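Side-chain contact in Serine/threonine-protein kinase pknE (Mycobacterium tuberculosis, PDB 2H34), which transfers phosphate from ATP to serine and threonine residues of proteins and probably helps the bacterium survive inside host macrophages: residues 129-132 against 133-137. Numbering follows the deposited sequence.
Sequences GPLA and PPRAV
Ala136 N donates to Ala132 O at 3.0 Å, the first i to i+4 hydrogen bond of helix 133-152. The bond is nearly straight, 163° at the hydrogen, and lies in the carbonyl plane. Ala132 is the N-cap of this helix, a long helix of the C-terminal lobe of the protein kinase fold. Its carbonyl oxygen also receives a weak, bent second bond from Arg135 N at 2.9 Å. Pro133 and Pro134 fill the first two helical positions. Neither has an amide hydrogen, and at these positions a helix has no preceding turn whose carbonyls would need one. The next bond of the helix runs from Val137 N to Pro133 O at 2.8 Å.

Leu131, in the short link from helix 121-128, turns its side chain back over this first turn. With CG anti to its carbonyl carbon (chi1 -54°), it brings CD1 to 3.9 Å from Ala136 CA. Leu121 and Met124 of helix 121-128 also touch Leu131, and Cys228 of helix 217-230 packs on Ala136. A backbone hydrogen bond between Leu131 and Cys228 ties the link to helix 217-230.

Arg135 sends its CG anti to the backbone N (chi1 -163°), bends at chi2 and crosses Leu131 at about a right angle. Its polar end is held from outside the turn. NE forms a salt bridge with Asp171 OD2, and NH1 is hydrogen-bonded to Gln128 OE1 at the end of helix 121-128. Ala132 CB lies 4.2 Å from Pro134 CD; both residues are exposed. Leu131 CD2 meets the guanidinium obliquely, 3.5 Å from Arg135 NH1.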
ATOM      1  N   GLY A 129      -3.059 -15.256 -11.511  1.00 76.21           N
ATOM      2  CA  GLY A 129      -3.073 -14.501 -12.752  1.00 75.79           C
ATOM      3  C   GLY A 129      -3.798 -13.186 -12.539  1.00 75.48           C
ATOM      4  O   GLY A 129      -3.949 -12.749 -11.402  1.00 75.82           O
ATOM      5  N   PRO A 130      -4.245 -12.535 -13.631  1.00 75.10           N
ATOM      6  CA  PRO A 130      -4.994 -11.285 -13.509  1.00 74.48           C
ATOM      7  C   PRO A 130      -6.315 -11.496 -12.790  1.00 73.86           C
ATOM      8  O   PRO A 130      -6.846 -12.605 -12.797  1.00 73.80           O
ATOM      9  CB  PRO A 130      -5.248 -10.887 -14.970  1.00 74.54           C
ATOM     10  CG  PRO A 130      -5.134 -12.147 -15.740  1.00 74.57           C
ATOM     11  CD  PRO A 130      -4.062 -12.922 -15.042  1.00 74.99           C
ATOM     12  N   LEU A 131      -6.831 -10.437 -12.172  1.00 73.31           N
ATOM     13  CA  LEU A 131      -8.131 -10.487 -11.508  1.00 72.80           C
ATOM     14  C   LEU A 131      -9.257 -10.076 -12.440  1.00 72.59           C
ATOM     15  O   LEU A 131      -9.095  -9.174 -13.253  1.00 72.89           O
ATOM     16  CB  LEU A 131      -8.159  -9.550 -10.307  1.00 72.55           C
ATOM     17  CG  LEU A 131      -7.090  -9.648  -9.229  1.00 72.56           C
ATOM     18  CD1 LEU A 131      -7.413  -8.643  -8.144  1.00 71.46           C
ATOM     19  CD2 LEU A 131      -6.994 -11.060  -8.657  1.00 73.83           C
ATOM     20  N   ALA A 132     -10.405 -10.734 -12.310  1.00 72.32           N
ATOM     21  CA  ALA A 132     -11.637 -10.232 -12.894  1.00 71.97           C
ATOM     22  C   ALA A 132     -11.739  -8.751 -12.530  1.00 71.74           C
ATOM     23  O   ALA A 132     -11.513  -8.379 -11.378  1.00 72.19           O
ATOM     24  CB  ALA A 132     -12.827 -11.006 -12.344  1.00 71.92           C
ATOM     25  N   PRO A 133     -12.014  -7.888 -13.520  1.00 71.24           N
ATOM     26  CA  PRO A 133     -12.007  -6.436 -13.281  1.00 70.87           C
ATOM     27  C   PRO A 133     -12.826  -5.943 -12.074  1.00 70.32           C
ATOM     28  O   PRO A 133     -12.322  -5.142 -11.293  1.00 70.23           O
ATOM     29  CB  PRO A 133     -12.531  -5.862 -14.601  1.00 70.79           C
ATOM     30  CG  PRO A 133     -12.110  -6.878 -15.611  1.00 71.23           C
ATOM     31  CD  PRO A 133     -12.295  -8.208 -14.928  1.00 71.02           C
ATOM     32  N   PRO A 134     -14.069  -6.417 -11.905  1.00 69.99           N
ATOM     33  CA  PRO A 134     -14.796  -5.969 -10.715  1.00 69.92           C
ATOM     34  C   PRO A 134     -14.062  -6.262  -9.406  1.00 69.64           C
ATOM     35  O   PRO A 134     -14.133  -5.478  -8.466  1.00 70.08           O
ATOM     36  CB  PRO A 134     -16.094  -6.771 -10.781  1.00 69.82           C
ATOM     37  CG  PRO A 134     -16.274  -7.042 -12.242  1.00 70.12           C
ATOM     38  CD  PRO A 134     -14.890  -7.314 -12.737  1.00 69.95           C
ATOM     39  N   ARG A 135     -13.363  -7.385  -9.353  1.00 69.08           N
ATOM     40  CA  ARG A 135     -12.569  -7.733  -8.196  1.00 68.31           C
ATOM     41  C   ARG A 135     -11.406  -6.752  -8.036  1.00 68.23           C
ATOM     42  O   ARG A 135     -11.159  -6.233  -6.943  1.00 68.02           O
ATOM     43  CB  ARG A 135     -12.067  -9.155  -8.358  1.00 68.11           C
ATOM     44  CG  ARG A 135     -11.583  -9.781  -7.099  1.00 68.28           C
ATOM     45  CD  ARG A 135     -11.875 -11.256  -7.129  1.00 67.78           C
ATOM     46  NE  ARG A 135     -11.085 -11.986  -6.144  1.00 67.50           N
ATOM     47  CZ  ARG A 135     -10.077 -12.793  -6.453  1.00 67.78           C
ATOM     48  NH1 ARG A 135      -9.727 -12.967  -7.721  1.00 67.50           N
ATOM     49  NH2 ARG A 135      -9.425 -13.434  -5.492  1.00 68.03           N
ATOM     50  N   ALA A 136     -10.707  -6.485  -9.136  1.00 68.13           N
ATOM     51  CA  ALA A 136      -9.604  -5.537  -9.133  1.00 67.89           C
ATOM     52  C   ALA A 136     -10.083  -4.216  -8.573  1.00 68.07           C
ATOM     53  O   ALA A 136      -9.473  -3.653  -7.667  1.00 67.75           O
ATOM     54  CB  ALA A 136      -9.085  -5.353 -10.515  1.00 67.68           C
ATOM     55  N   VAL A 137     -11.208  -3.751  -9.106  1.00 68.73           N
ATOM     56  CA  VAL A 137     -11.799  -2.488  -8.695  1.00 69.05           C
ATOM     57  C   VAL A 137     -12.125  -2.546  -7.208  1.00 68.91           C
ATOM     58  O   VAL A 137     -11.680  -1.685  -6.443  1.00 69.45           O
ATOM     59  CB  VAL A 137     -13.052  -2.110  -9.548  1.00 69.18           C
ATOM     60  CG1 VAL A 137     -13.655  -0.780  -9.081  1.00 69.82           C
ATOM     61  CG2 VAL A 137     -12.688  -2.008 -11.027  1.00 69.26           C
TER